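Local coordinates for tubulin-like protein CetZ1 (Haloferax volcanii, PDB 4B46) that binds GTP as a tubulin-like cytoskeletal protein and controls cell shape, being essential for the rod-shaped cells that swim efficiently, at residues V20-D23 and G29-R32; F194-G199 and K339-I344; P138-G143 and A171-G176; L283-E288 and P353-L358; E85-I90 and K124-E129. One frame throughout, in Å; residues are numbered along the deposited sequence.

Interaction 1. Residues V20-D23 and G29-R32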
# COMPACT_ATOMS: atom_id res chain seq x y z
N VAL A 20 -2.76 -11.10 4.73
CA VAL A 20 -3.68 -12.22 4.89
C VAL A 20 -3.77 -12.66 6.35
O VAL A 20 -4.86 -12.92 6.86
CB VAL A 20 -3.29 -13.43 4.01
CG1 VAL A 20 -4.14 -14.65 4.35
CG2 VAL A 20 -3.43 -13.08 2.53
N GLU A 21 -2.63 -12.73 7.02
CA GLU A 21 -2.59 -13.13 8.42
C GLU A 21 -3.27 -12.10 9.33
O GLU A 21 -4.01 -12.45 10.25
CB GLU A 21 -1.14 -13.37 8.87
CG GLU A 21 -0.98 -13.73 10.34
CD GLU A 21 0.48 -13.70 10.77
OE1 GLU A 21 1.04 -12.59 10.88
OE2 GLU A 21 1.06 -14.78 10.99
N TYR A 22 -3.01 -10.83 9.06
CA TYR A 22 -3.62 -9.73 9.80
C TYR A 22 -5.14 -9.75 9.67
O TYR A 22 -5.87 -9.61 10.65
CB TYR A 22 -3.09 -8.43 9.21
CG TYR A 22 -3.77 -7.17 9.71
CD1 TYR A 22 -4.93 -6.69 9.11
CD2 TYR A 22 -3.22 -6.43 10.76
CE1 TYR A 22 -5.55 -5.54 9.56
CE2 TYR A 22 -3.83 -5.27 11.21
CZ TYR A 22 -4.99 -4.84 10.61
OH TYR A 22 -5.60 -3.69 11.06
N ASP A 23 -5.58 -9.90 8.42
CA ASP A 23 -7.00 -9.91 8.08
C ASP A 23 -7.70 -11.08 8.75
O ASP A 23 -8.83 -10.95 9.23
CB ASP A 23 -7.13 -10.03 6.56
CG ASP A 23 -8.55 -9.85 6.08
OD1 ASP A 23 -9.21 -8.89 6.52
OD2 ASP A 23 -9.01 -10.66 5.26
N GLY A 29 -12.23 -8.96 7.06
CA GLY A 29 -12.95 -9.08 5.80
C GLY A 29 -12.34 -8.30 4.64
O GLY A 29 -13.02 -7.99 3.67
N ILE A 30 -11.05 -7.99 4.74
CA ILE A 30 -10.39 -7.16 3.74
C ILE A 30 -9.85 -7.92 2.52
O ILE A 30 -10.07 -7.53 1.38
CB ILE A 30 -9.22 -6.40 4.36
CG1 ILE A 30 -9.72 -5.48 5.48
CG2 ILE A 30 -8.48 -5.59 3.31
CD1 ILE A 30 -8.60 -4.96 6.34
N VAL A 31 -9.11 -9.00 2.78
CA VAL A 31 -8.44 -9.72 1.69
C VAL A 31 -9.36 -10.80 1.14
O VAL A 31 -9.35 -11.94 1.60
CB VAL A 31 -7.12 -10.33 2.17
CG1 VAL A 31 -6.30 -10.82 0.98
CG2 VAL A 31 -6.33 -9.31 2.99
N ARG A 32 -10.17 -10.43 0.15
CA ARG A 32 -11.14 -11.34 -0.42
C ARG A 32 -10.43 -12.35 -1.32
O ARG A 32 -10.89 -13.48 -1.52
CB ARG A 32 -12.20 -10.57 -1.21
CG ARG A 32 -13.29 -11.44 -1.81
CD ARG A 32 -14.09 -12.16 -0.74
NE ARG A 32 -14.90 -13.25 -1.30
CZ ARG A 32 -14.68 -14.54 -1.07
NH1 ARG A 32 -13.69 -14.92 -0.28
NH2 ARG A 32 -15.46 -15.46 -1.62
O HOH W 1 -11.33 -12.19 6.86
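The N-H of Ile-30 is bonded to OD1 of Asp-23 at 2.7 Å, nearly straight at 162°, on the syn side of the carboxylate and moderately tilted out of its plane. OD2 takes the next amide: Val-31 N stands 3.0 Å from Asp-23 OD2, but from well above the plane, 68° out of it. The two successive amides therefore meet the group from different directions, one oxygen being bound on its syn side and the other from over the face. CG of Asp-23 is anti to the backbone N (chi1 -172°), which carries the group off helix 9-26 toward residues 29-32. A water adds weak bonds to Asp-23 OD2 and Gly-29 N.

Apolar groups flank this polar centre. Val-31 lays CG2 on the CB of Asp-23 at 3.7 Å, and its CG1 meets CG2 of Val-20 at 4.0 Å, the two valines crossing at about a right angle. Farther along, CD1 of Ile-30 comes to the edge of the Tyr-22 ring, 4.5 Å from CE1. Tyr-22 also touches helix 179-198.

The contact closes the helix-to-strand connection of the beta-alpha-beta unit 3-8, 9-26 and 31-38 in the Rossmann-like GTPase domain. Two N-H dipoles directed at one carboxylate would stabilise its negative charge and probably favour the ionised form, while fixing the path of the chain into strand 31-38.

Interaction 2. Residues F194-G199 and K339-I344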
# COMPACT_ATOMS: atom_id res chain seq x y z
N PHE A 194 -2.21 0.18 6.58
CA PHE A 194 -3.15 -0.04 5.48
C PHE A 194 -4.29 -0.97 5.89
O PHE A 194 -5.39 -0.92 5.32
CB PHE A 194 -2.42 -0.52 4.23
CG PHE A 194 -1.50 0.51 3.65
CD1 PHE A 194 -2.02 1.57 2.92
CD2 PHE A 194 -0.13 0.45 3.85
CE1 PHE A 194 -1.19 2.55 2.39
CE2 PHE A 194 0.71 1.42 3.34
CZ PHE A 194 0.18 2.47 2.60
N GLY A 195 -4.04 -1.83 6.87
CA GLY A 195 -5.10 -2.67 7.39
C GLY A 195 -6.18 -1.86 8.09
O GLY A 195 -7.36 -2.20 8.03
N VAL A 196 -5.78 -0.80 8.78
CA VAL A 196 -6.78 0.03 9.46
C VAL A 196 -7.58 0.80 8.43
O VAL A 196 -8.81 0.89 8.53
CB VAL A 196 -6.16 0.98 10.52
CG1 VAL A 196 -7.15 2.07 10.92
CG2 VAL A 196 -5.75 0.19 11.74
N LEU A 197 -6.89 1.34 7.43
CA LEU A 197 -7.55 2.11 6.38
C LEU A 197 -8.59 1.30 5.61
O LEU A 197 -9.71 1.76 5.39
CB LEU A 197 -6.52 2.65 5.39
CG LEU A 197 -7.12 3.27 4.12
CD1 LEU A 197 -7.92 4.55 4.43
CD2 LEU A 197 -6.05 3.54 3.08
N PHE A 198 -8.22 0.09 5.19
CA PHE A 198 -9.08 -0.69 4.29
C PHE A 198 -10.11 -1.51 5.05
O PHE A 198 -10.96 -2.18 4.46
CB PHE A 198 -8.23 -1.59 3.39
CG PHE A 198 -7.47 -0.84 2.32
CD1 PHE A 198 -8.15 -0.06 1.40
CD2 PHE A 198 -6.09 -0.92 2.24
CE1 PHE A 198 -7.47 0.64 0.42
CE2 PHE A 198 -5.40 -0.23 1.26
CZ PHE A 198 -6.08 0.56 0.36
N GLY A 199 -10.03 -1.46 6.38
CA GLY A 199 -10.90 -2.25 7.22
C GLY A 199 -12.34 -1.79 7.15
O GLY A 199 -13.19 -2.25 7.90
N LYS A 339 -7.59 -1.18 21.46
CA LYS A 339 -6.86 -0.03 20.92
C LYS A 339 -7.79 0.90 20.16
O LYS A 339 -8.77 0.46 19.57
CB LYS A 339 -5.76 -0.50 19.96
CG LYS A 339 -4.52 -1.05 20.61
CD LYS A 339 -3.50 -1.37 19.53
CE LYS A 339 -2.22 -1.97 20.11
NZ LYS A 339 -1.24 -2.28 19.03
N VAL A 340 -7.46 2.19 20.17
CA VAL A 340 -8.06 3.12 19.23
C VAL A 340 -6.97 3.58 18.27
O VAL A 340 -5.88 3.97 18.70
CB VAL A 340 -8.72 4.33 19.93
CG1 VAL A 340 -9.34 5.26 18.90
CG2 VAL A 340 -9.78 3.86 20.92
N ALA A 341 -7.26 3.52 16.98
CA ALA A 341 -6.28 3.94 15.98
C ALA A 341 -6.89 4.99 15.06
O ALA A 341 -8.05 4.88 14.66
CB ALA A 341 -5.80 2.74 15.18
N GLY A 342 -6.10 6.01 14.74
CA GLY A 342 -6.50 7.01 13.78
C GLY A 342 -5.61 6.95 12.55
O GLY A 342 -4.39 6.92 12.67
N VAL A 343 -6.23 6.90 11.37
CA VAL A 343 -5.49 6.89 10.12
C VAL A 343 -5.91 8.07 9.28
O VAL A 343 -7.09 8.38 9.17
CB VAL A 343 -5.72 5.57 9.34
CG1 VAL A 343 -5.67 5.79 7.83
CG2 VAL A 343 -4.69 4.52 9.75
N ILE A 344 -4.94 8.74 8.68
CA ILE A 344 -5.26 9.78 7.72
C ILE A 344 -4.69 9.38 6.37
O ILE A 344 -3.50 9.12 6.24
CB ILE A 344 -4.68 11.14 8.15
CG1 ILE A 344 -5.21 11.52 9.54
CG2 ILE A 344 -5.04 12.21 7.13
CD1 ILE A 344 -4.61 12.79 10.11
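Val-196 and Val-343 make the closest approach of this wholly apolar contact, CG1 of Val-196 lying 3.7 Å from CG2 of Val-343. The two side chains run past each other in opposite directions, and the same CG2 of Val-343 also rests 3.9 Å from CB of Val-196. With CG1 anti to its backbone N (chi1 164°), Val-196 gives one methyl to Val-343 and keeps CG2 for Ala-341, whose CB is 4.3 Å away. One valine thus spans two inward-facing residues of the strand, with Gly-342 between them.

A second, lighter contact comes from the backbone end of a side chain: CB of Leu-197 lies 4.1 Å from CG1 of Val-343. The two methyls of Val-343 are thereby divided between neighbouring residues of the helix. The side chain of Leu-197 also touches Leu-296 of strand 294-301.

The axes of 194-198 and 339-344 cross at -84°, 8.5 Å apart at their closest. Strand 339-347 runs between strands 228-237 and 294-301, and Val-343 also touches Val-231 and Tyr-233 of the former. Helix 265-280 packs against Val-340 and Ile-344, so the sheet here is sandwiched between that helix and the C-terminal part of helix 179-198.

Interaction 3. Residues P138-G143 and A171-G176. With GDP (guanosine-5'-diphosphate), chain B.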
# COMPACT_ATOMS: atom_id res chain seq x y z
N PRO A 138 12.88 1.87 -1.81
CA PRO A 138 14.02 1.22 -1.15
C PRO A 138 14.67 2.10 -0.10
O PRO A 138 14.44 3.32 -0.07
CB PRO A 138 15.01 0.98 -2.31
CG PRO A 138 14.73 2.07 -3.26
CD PRO A 138 13.22 2.30 -3.18
N GLY A 139 15.48 1.48 0.75
CA GLY A 139 16.32 2.21 1.68
C GLY A 139 17.48 2.80 0.92
O GLY A 139 17.99 2.18 -0.01
N SER A 140 17.90 3.99 1.32
CA SER A 140 19.01 4.67 0.67
C SER A 140 20.34 3.96 0.91
O SER A 140 21.33 4.26 0.26
CB SER A 140 19.11 6.13 1.13
OG SER A 140 19.24 6.20 2.54
N ASP A 141 20.35 3.01 1.84
CA ASP A 141 21.55 2.22 2.11
C ASP A 141 21.71 1.00 1.18
O ASP A 141 22.74 0.34 1.19
CB ASP A 141 21.57 1.77 3.58
CG ASP A 141 20.28 1.05 3.99
OD1 ASP A 141 19.23 1.24 3.33
OD2 ASP A 141 20.34 0.28 4.98
N GLU A 142 20.69 0.70 0.37
CA GLU A 142 20.73 -0.51 -0.47
C GLU A 142 21.74 -0.43 -1.59
O GLU A 142 22.43 -1.40 -1.86
CB GLU A 142 19.34 -0.84 -1.03
CG GLU A 142 18.30 -1.09 0.05
CD GLU A 142 17.00 -1.63 -0.51
OE1 GLU A 142 17.05 -2.47 -1.42
OE2 GLU A 142 15.93 -1.20 -0.03
N GLY A 143 21.81 0.71 -2.26
CA GLY A 143 22.74 0.87 -3.36
C GLY A 143 22.10 1.63 -4.51
O GLY A 143 20.89 1.62 -4.66
N ALA A 171 12.40 5.82 5.07
CA ALA A 171 11.91 6.60 6.21
C ALA A 171 11.67 5.71 7.43
O ALA A 171 11.44 6.20 8.53
CB ALA A 171 10.63 7.34 5.84
N TRP A 172 11.68 4.40 7.21
CA TRP A 172 11.32 3.46 8.27
C TRP A 172 12.44 2.47 8.58
O TRP A 172 12.20 1.40 9.14
CB TRP A 172 10.04 2.72 7.89
CG TRP A 172 8.84 3.64 7.81
CD1 TRP A 172 8.48 4.41 6.75
CD2 TRP A 172 7.88 3.88 8.84
NE1 TRP A 172 7.34 5.12 7.05
CE2 TRP A 172 6.94 4.81 8.33
CE3 TRP A 172 7.71 3.41 10.14
CZ2 TRP A 172 5.86 5.27 9.08
CZ3 TRP A 172 6.64 3.86 10.88
CH2 TRP A 172 5.72 4.78 10.35
N ARG A 173 13.67 2.82 8.23
CA ARG A 173 14.80 1.91 8.44
C ARG A 173 14.99 1.56 9.92
O ARG A 173 14.76 2.38 10.80
CB ARG A 173 16.08 2.48 7.84
CG ARG A 173 16.17 2.28 6.35
CD ARG A 173 16.75 3.49 5.64
NE ARG A 173 18.16 3.70 5.92
CZ ARG A 173 18.68 4.87 6.24
NH1 ARG A 173 17.91 5.95 6.33
NH2 ARG A 173 19.98 4.96 6.48
N LYS A 174 15.38 0.31 10.17
CA LYS A 174 15.62 -0.15 11.53
C LYS A 174 17.12 -0.44 11.66
O LYS A 174 17.63 -1.41 11.09
CB LYS A 174 14.76 -1.38 11.82
CG LYS A 174 13.39 -1.34 11.11
CD LYS A 174 12.22 -1.65 12.03
CE LYS A 174 11.50 -0.39 12.53
NZ LYS A 174 10.63 0.31 11.51
N THR A 175 17.82 0.42 12.38
CA THR A 175 19.28 0.46 12.32
C THR A 175 20.03 -0.72 12.93
O THR A 175 20.81 -1.39 12.24
CB THR A 175 19.83 1.78 12.89
OG1 THR A 175 19.49 2.86 12.01
CG2 THR A 175 21.35 1.72 13.04
N GLY A 176 19.79 -1.00 14.20
CA GLY A 176 20.58 -2.00 14.91
C GLY A 176 20.32 -3.43 14.46
O GLY A 176 20.97 -4.37 14.92
PB GDP B . 12.09 -8.65 -6.59
O1B GDP B . 13.07 -8.80 -7.71
O2B GDP B . 11.59 -9.98 -6.08
O3B GDP B . 10.96 -7.78 -7.07
O3A GDP B . 12.93 -7.91 -5.44
PA GDP B . 12.52 -7.89 -3.89
O1A GDP B . 11.04 -7.83 -3.71
O2A GDP B . 13.16 -9.05 -3.19
O5' GDP B . 13.24 -6.52 -3.42
C5' GDP B . 12.80 -5.30 -4.02
C4' GDP B . 12.88 -4.18 -3.01
O4' GDP B . 11.92 -4.38 -1.99
C3' GDP B . 14.20 -4.19 -2.25
O3' GDP B . 15.12 -3.40 -2.98
C2' GDP B . 13.86 -3.60 -0.89
O2' GDP B . 13.81 -2.17 -0.96
C1' GDP B . 12.42 -3.98 -0.69
N9 GDP B . 12.14 -5.16 0.13
C8 GDP B . 12.61 -6.41 -0.04
N7 GDP B . 12.05 -7.26 0.87
C5 GDP B . 11.18 -6.53 1.61
C6 GDP B . 10.24 -6.78 2.72
O6 GDP B . 10.11 -7.93 3.23
N1 GDP B . 9.54 -5.74 3.18
C2 GDP B . 9.65 -4.49 2.68
N2 GDP B . 8.91 -3.50 3.23
N3 GDP B . 10.48 -4.19 1.66
C4 GDP B . 11.24 -5.15 1.10
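Arg-173 reaches from residues 171-176 to the turn at 139-142. From CB, CG lies anti to the carbonyl carbon (chi1 -79°), and bends at chi2 and chi3 then fold the chain along the turn. CD comes 4.2 Å from CA of Gly-139, a glycine with no side chain to stand in its way. NE follows, 3.7 Å from OD1 of Asp-141 in a long salt bridge, the carboxylate and guanidinium planes being 62° apart. At the tip, the OG of Ser-140 stands over the centre of one guanidinium face, 4.0 Å from CZ of Arg-173. That hydroxyl is hydrogen-bonded to Asp-170, which also makes a weak, long ion pair with NH1 of Arg-173.

The turn itself is a type I beta turn from Gly-139 to Glu-142, and its last residue binds the ribose. OE2 of Glu-142 accepts the O2' hydroxyl of GDP at 2.5 Å, and OE1 of the same residue accepts O3' at 2.7 Å, so the carboxylate grips both ribose hydroxyls. Gly-139 N steadies it by bonding to OE2 of Glu-142 at 2.8 Å from the anti side, tilted out of the plane, a second-shell link from the start of the turn to the sugar-binding group. Pro-138 CA packs 3.4 Å from GDP O2'.

Both segments are loops that follow neighbouring parallel strands: 138-143 connects strand 131-137 to helix 144-160. The loop 171-176 comes after strand 163-168 and before helix 179-198, on which Asn-187 also binds GDP.

Interaction 4. Residues L283-E288 and P353-L358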
# COMPACT_ATOMS: atom_id res chain seq x y z
N LEU A 283 4.86 9.62 8.25
CA LEU A 283 3.98 9.14 7.19
C LEU A 283 4.60 7.96 6.44
O LEU A 283 5.82 7.80 6.45
CB LEU A 283 3.72 10.27 6.21
CG LEU A 283 3.21 11.56 6.86
CD1 LEU A 283 2.91 12.57 5.78
CD2 LEU A 283 1.96 11.28 7.71
N THR A 284 3.77 7.15 5.79
CA THR A 284 4.28 6.04 4.98
C THR A 284 5.24 6.59 3.93
O THR A 284 6.35 6.06 3.74
CB THR A 284 3.13 5.22 4.34
OG1 THR A 284 2.32 6.06 3.51
CG2 THR A 284 2.25 4.59 5.43
N LEU A 285 4.83 7.68 3.28
CA LEU A 285 5.71 8.49 2.44
C LEU A 285 5.82 9.90 3.03
O LEU A 285 4.85 10.65 3.01
CB LEU A 285 5.17 8.59 1.00
CG LEU A 285 5.91 9.58 0.08
CD1 LEU A 285 7.39 9.18 -0.17
CD2 LEU A 285 5.17 9.74 -1.24
N PRO A 286 7.00 10.26 3.57
CA PRO A 286 7.14 11.61 4.14
C PRO A 286 6.92 12.70 3.09
O PRO A 286 7.33 12.55 1.93
CB PRO A 286 8.58 11.63 4.65
CG PRO A 286 8.91 10.22 4.91
CD PRO A 286 8.17 9.42 3.83
N CYS A 287 6.24 13.76 3.51
CA CYS A 287 5.96 14.91 2.65
C CYS A 287 5.34 16.01 3.49
O CYS A 287 5.02 15.80 4.66
CB CYS A 287 5.01 14.52 1.51
SG CYS A 287 3.37 13.94 2.04
N GLU A 288 5.16 17.19 2.92
CA GLU A 288 4.37 18.20 3.58
C GLU A 288 2.92 17.91 3.23
O GLU A 288 2.61 17.62 2.09
CB GLU A 288 4.77 19.60 3.12
CG GLU A 288 6.07 20.06 3.77
CD GLU A 288 6.66 21.29 3.13
OE1 GLU A 288 7.30 21.16 2.06
OE2 GLU A 288 6.49 22.39 3.70
N PRO A 353 9.66 15.77 -1.85
CA PRO A 353 11.11 15.70 -2.09
C PRO A 353 11.55 14.33 -2.60
O PRO A 353 12.30 14.24 -3.57
CB PRO A 353 11.71 16.00 -0.71
CG PRO A 353 10.70 16.90 -0.07
CD PRO A 353 9.35 16.40 -0.55
N ARG A 354 11.08 13.27 -1.95
CA ARG A 354 11.46 11.92 -2.34
C ARG A 354 11.06 11.61 -3.79
O ARG A 354 11.82 10.99 -4.52
CB ARG A 354 10.83 10.92 -1.38
CG ARG A 354 11.01 9.48 -1.78
CD ARG A 354 12.48 9.06 -1.79
NE ARG A 354 12.63 7.71 -1.26
CZ ARG A 354 13.62 6.88 -1.57
NH1 ARG A 354 14.56 7.25 -2.43
NH2 ARG A 354 13.67 5.67 -1.02
N ILE A 355 9.87 12.06 -4.19
CA ILE A 355 9.42 11.86 -5.56
C ILE A 355 10.22 12.71 -6.54
O ILE A 355 10.61 12.23 -7.61
CB ILE A 355 7.90 12.14 -5.70
CG1 ILE A 355 7.12 11.19 -4.79
CG2 ILE A 355 7.45 12.00 -7.16
CD1 ILE A 355 7.57 9.73 -4.92
N LYS A 356 10.50 13.95 -6.16
CA LYS A 356 11.34 14.81 -6.99
C LYS A 356 12.76 14.24 -7.17
O LYS A 356 13.36 14.41 -8.23
CB LYS A 356 11.42 16.24 -6.41
CG LYS A 356 10.13 17.04 -6.58
CD LYS A 356 10.35 18.53 -6.34
CE LYS A 356 10.61 18.83 -4.87
NZ LYS A 356 10.84 20.28 -4.61
N GLU A 357 13.28 13.58 -6.14
CA GLU A 357 14.58 12.91 -6.25
C GLU A 357 14.55 11.81 -7.31
O GLU A 357 15.43 11.74 -8.17
CB GLU A 357 14.99 12.27 -4.92
CG GLU A 357 16.29 11.45 -5.07
CD GLU A 357 16.34 10.24 -4.16
OE1 GLU A 357 15.33 9.95 -3.50
OE2 GLU A 357 17.42 9.60 -4.08
N LEU A 358 13.55 10.93 -7.21
CA LEU A 358 13.41 9.81 -8.12
C LEU A 358 13.26 10.29 -9.56
O LEU A 358 13.90 9.75 -10.47
CB LEU A 358 12.24 8.93 -7.72
CG LEU A 358 12.40 8.18 -6.40
CD1 LEU A 358 11.16 7.32 -6.14
CD2 LEU A 358 13.65 7.33 -6.41
O HOH W 2 9.80 13.20 0.65
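Leu-285 and Arg-354 meet obliquely, a leucine methyl against the aliphatic root of an arginine. CD1 of Leu-285 lies 4.0 Å from both CB and CG of Arg-354, resting on the first two methylenes. Both side chains leave the backbone with CG anti to N (chi1 172° in each), which starts the two side chains toward each other. The other leucine methyl serves the next residue of the helix: CD2 of Leu-285 is 4.3 Å from CG1 of Ile-355. Leu-285 is thus fitted against two consecutive residues of the first turn of helix 353-366.

Beyond CG the arginine turns away, bending at chi2 and chi3, so its apolar root and its charged end face different surroundings. OE1 of Glu-357 lies at the edge of the guanidinium, in its plane, in a salt bridge with NH1 of Arg-354 at 3.0 Å. NE forms a salt bridge with Asp-168, at the end of strand 163-168. The guanidinium thus has two carboxylate partners, one on the same helix and one on the GTPase domain.

At the backbone, a water joins the segments: it donates to Pro-286 O at 2.9 Å and accepts from Arg-354 N at the same distance, so an amide in the first turn of the helix is satisfied through it.

Ile-355 and Leu-358 also touch helix 144-160. The arrangement belongs to the tubulin/FtsZ fold, in which the C-terminal domain packs on the GTPase domain; here the last modelled helix, 353-366, reaches back beside the nucleotide-binding loops.

Interaction 5. Residues E85-I90 and K124-E129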
# COMPACT_ATOMS: atom_id res chain seq x y z
N GLU A 85 -0.23 -16.56 -17.43
CA GLU A 85 -0.05 -17.40 -16.25
C GLU A 85 -0.65 -16.72 -15.03
O GLU A 85 -1.31 -17.36 -14.20
CB GLU A 85 1.44 -17.67 -15.98
CG GLU A 85 2.09 -18.64 -16.93
CD GLU A 85 3.45 -19.08 -16.44
OE1 GLU A 85 4.42 -18.29 -16.57
OE2 GLU A 85 3.56 -20.20 -15.92
N VAL A 86 -0.41 -15.42 -14.93
CA VAL A 86 -0.95 -14.65 -13.83
C VAL A 86 -2.48 -14.62 -13.93
O VAL A 86 -3.18 -14.87 -12.95
CB VAL A 86 -0.40 -13.23 -13.82
CG1 VAL A 86 -0.92 -12.47 -12.60
CG2 VAL A 86 1.13 -13.27 -13.83
N GLN A 87 -2.98 -14.35 -15.14
CA GLN A 87 -4.42 -14.27 -15.38
C GLN A 87 -5.10 -15.59 -15.08
O GLN A 87 -6.25 -15.62 -14.63
CB GLN A 87 -4.72 -13.82 -16.81
CG GLN A 87 -6.20 -13.49 -17.05
CD GLN A 87 -6.73 -12.46 -16.05
OE1 GLN A 87 -6.07 -11.46 -15.74
NE2 GLN A 87 -7.92 -12.71 -15.52
N GLY A 88 -4.39 -16.69 -15.32
CA GLY A 88 -4.87 -18.01 -14.99
C GLY A 88 -5.29 -18.09 -13.54
O GLY A 88 -6.38 -18.57 -13.22
N ALA A 89 -4.43 -17.59 -12.66
CA ALA A 89 -4.70 -17.56 -11.22
C ALA A 89 -5.78 -16.55 -10.82
O ALA A 89 -6.56 -16.80 -9.90
CB ALA A 89 -3.44 -17.24 -10.46
N ILE A 90 -5.79 -15.40 -11.48
CA ILE A 90 -6.78 -14.37 -11.22
C ILE A 90 -8.18 -14.86 -11.62
O ILE A 90 -9.19 -14.47 -11.02
CB ILE A 90 -6.41 -13.06 -11.94
CG1 ILE A 90 -5.10 -12.51 -11.39
CG2 ILE A 90 -7.50 -12.01 -11.76
CD1 ILE A 90 -4.59 -11.31 -12.12
N LYS A 124 -6.41 -3.07 -15.54
CA LYS A 124 -7.28 -1.96 -15.94
C LYS A 124 -7.89 -2.20 -17.31
O LYS A 124 -8.95 -1.67 -17.65
CB LYS A 124 -6.51 -0.63 -15.91
CG LYS A 124 -6.36 -0.06 -14.50
CD LYS A 124 -5.84 1.38 -14.49
CE LYS A 124 -6.79 2.33 -15.19
NZ LYS A 124 -8.13 2.33 -14.55
N ARG A 125 -7.21 -3.03 -18.10
CA ARG A 125 -7.63 -3.31 -19.46
C ARG A 125 -8.82 -4.28 -19.52
O ARG A 125 -9.64 -4.21 -20.43
CB ARG A 125 -6.45 -3.89 -20.23
CG ARG A 125 -6.26 -3.32 -21.60
CD ARG A 125 -4.84 -3.58 -22.10
NE ARG A 125 -4.69 -3.21 -23.50
CZ ARG A 125 -4.62 -4.08 -24.49
NH1 ARG A 125 -4.66 -5.38 -24.23
NH2 ARG A 125 -4.49 -3.65 -25.74
N ILE A 126 -8.89 -5.19 -18.55
CA ILE A 126 -9.94 -6.21 -18.60
C ILE A 126 -11.01 -6.08 -17.52
O ILE A 126 -12.11 -6.59 -17.68
CB ILE A 126 -9.35 -7.66 -18.61
CG1 ILE A 126 -9.04 -8.12 -17.19
CG2 ILE A 126 -8.10 -7.73 -19.50
CD1 ILE A 126 -8.35 -9.47 -17.14
N TYR A 127 -10.69 -5.39 -16.42
CA TYR A 127 -11.66 -5.18 -15.34
C TYR A 127 -12.03 -3.71 -15.22
O TYR A 127 -11.27 -2.83 -15.63
CB TYR A 127 -11.12 -5.68 -14.00
CG TYR A 127 -10.81 -7.16 -13.96
CD1 TYR A 127 -11.82 -8.11 -14.13
CD2 TYR A 127 -9.51 -7.61 -13.76
CE1 TYR A 127 -11.53 -9.46 -14.11
CE2 TYR A 127 -9.22 -8.96 -13.73
CZ TYR A 127 -10.23 -9.88 -13.90
OH TYR A 127 -9.93 -11.22 -13.87
N THR A 128 -13.19 -3.44 -14.64
CA THR A 128 -13.67 -2.07 -14.47
C THR A 128 -13.59 -1.57 -13.03
O THR A 128 -13.85 -0.39 -12.78
CB THR A 128 -15.11 -1.90 -15.01
OG1 THR A 128 -15.95 -2.90 -14.43
CG2 THR A 128 -15.13 -2.05 -16.52
N GLU A 129 -13.27 -2.44 -12.08
CA GLU A 129 -13.05 -2.00 -10.70
C GLU A 129 -11.76 -1.18 -10.62
O GLU A 129 -10.87 -1.35 -11.46
CB GLU A 129 -12.95 -3.19 -9.75
CG GLU A 129 -14.25 -3.97 -9.54
CD GLU A 129 -14.45 -5.07 -10.55
OE1 GLU A 129 -13.59 -5.21 -11.45
OE2 GLU A 129 -15.46 -5.80 -10.43
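This is a mixed polar and apolar contact in the Rossmann-like GTPase domain, between the C-terminal end of helix 83-90 and the end of helix 111-126 with the residue after it, away from the nucleotide. Gln-87 and Tyr-127 approach from opposite directions and join by a single hydrogen bond: NE2 of Gln-87 donates to OH of Tyr-127 at 3.0 Å, with the hydroxyl oxygen close to the amide plane. The amide and the ring are themselves turned 48° apart.

The rest of the amide is also occupied. OE1 of Gln-87 is hydrogen-bonded to His-122 and its NE2 to Asp-91, a set of partners consistent with the modelled orientation of the amide. A bend at chi2 (54°) brings it round to face them.

Tyr-127, the first residue beyond helix 111-126, has further neighbours. CG1 of Ile-126 lies over one face of its ring, toward the rim, and Phe-101 of strand 100-106 stacks with it. Ile-90 lies aslant the tyrosine, with CG2 4.0 Å from CE2 and 3.3 Å from OH of Tyr-127. Ile-126 completes the contact by directing its terminal methyl at the glutamine amide, CD1 standing 3.3 Å from OE1 of Gln-87.

Along the chain, interactions 1, 5 and 3 close in turn within the GTPase domain, while interactions 2 and 4 belong to the C-terminal domain and alternate in sequence. Interactions 1 and 2 both reach the long mixed sheet; with centres 14 Å apart, they meet where Ile-30 packs against the end of helix 179-198. Interactions 3 and 4, 15 Å apart, touch through Trp-172 and Leu-283, and Phe-194 links interaction 2 to interaction 4 by packing on Thr-284. Interaction 5 touches none of the others; its centre is 20 Å from that of interaction 1 and 34 Å from that of interaction 3. The touching contacts thus run from the GTPase domain through the C-terminal domain and back to the nucleotide loops.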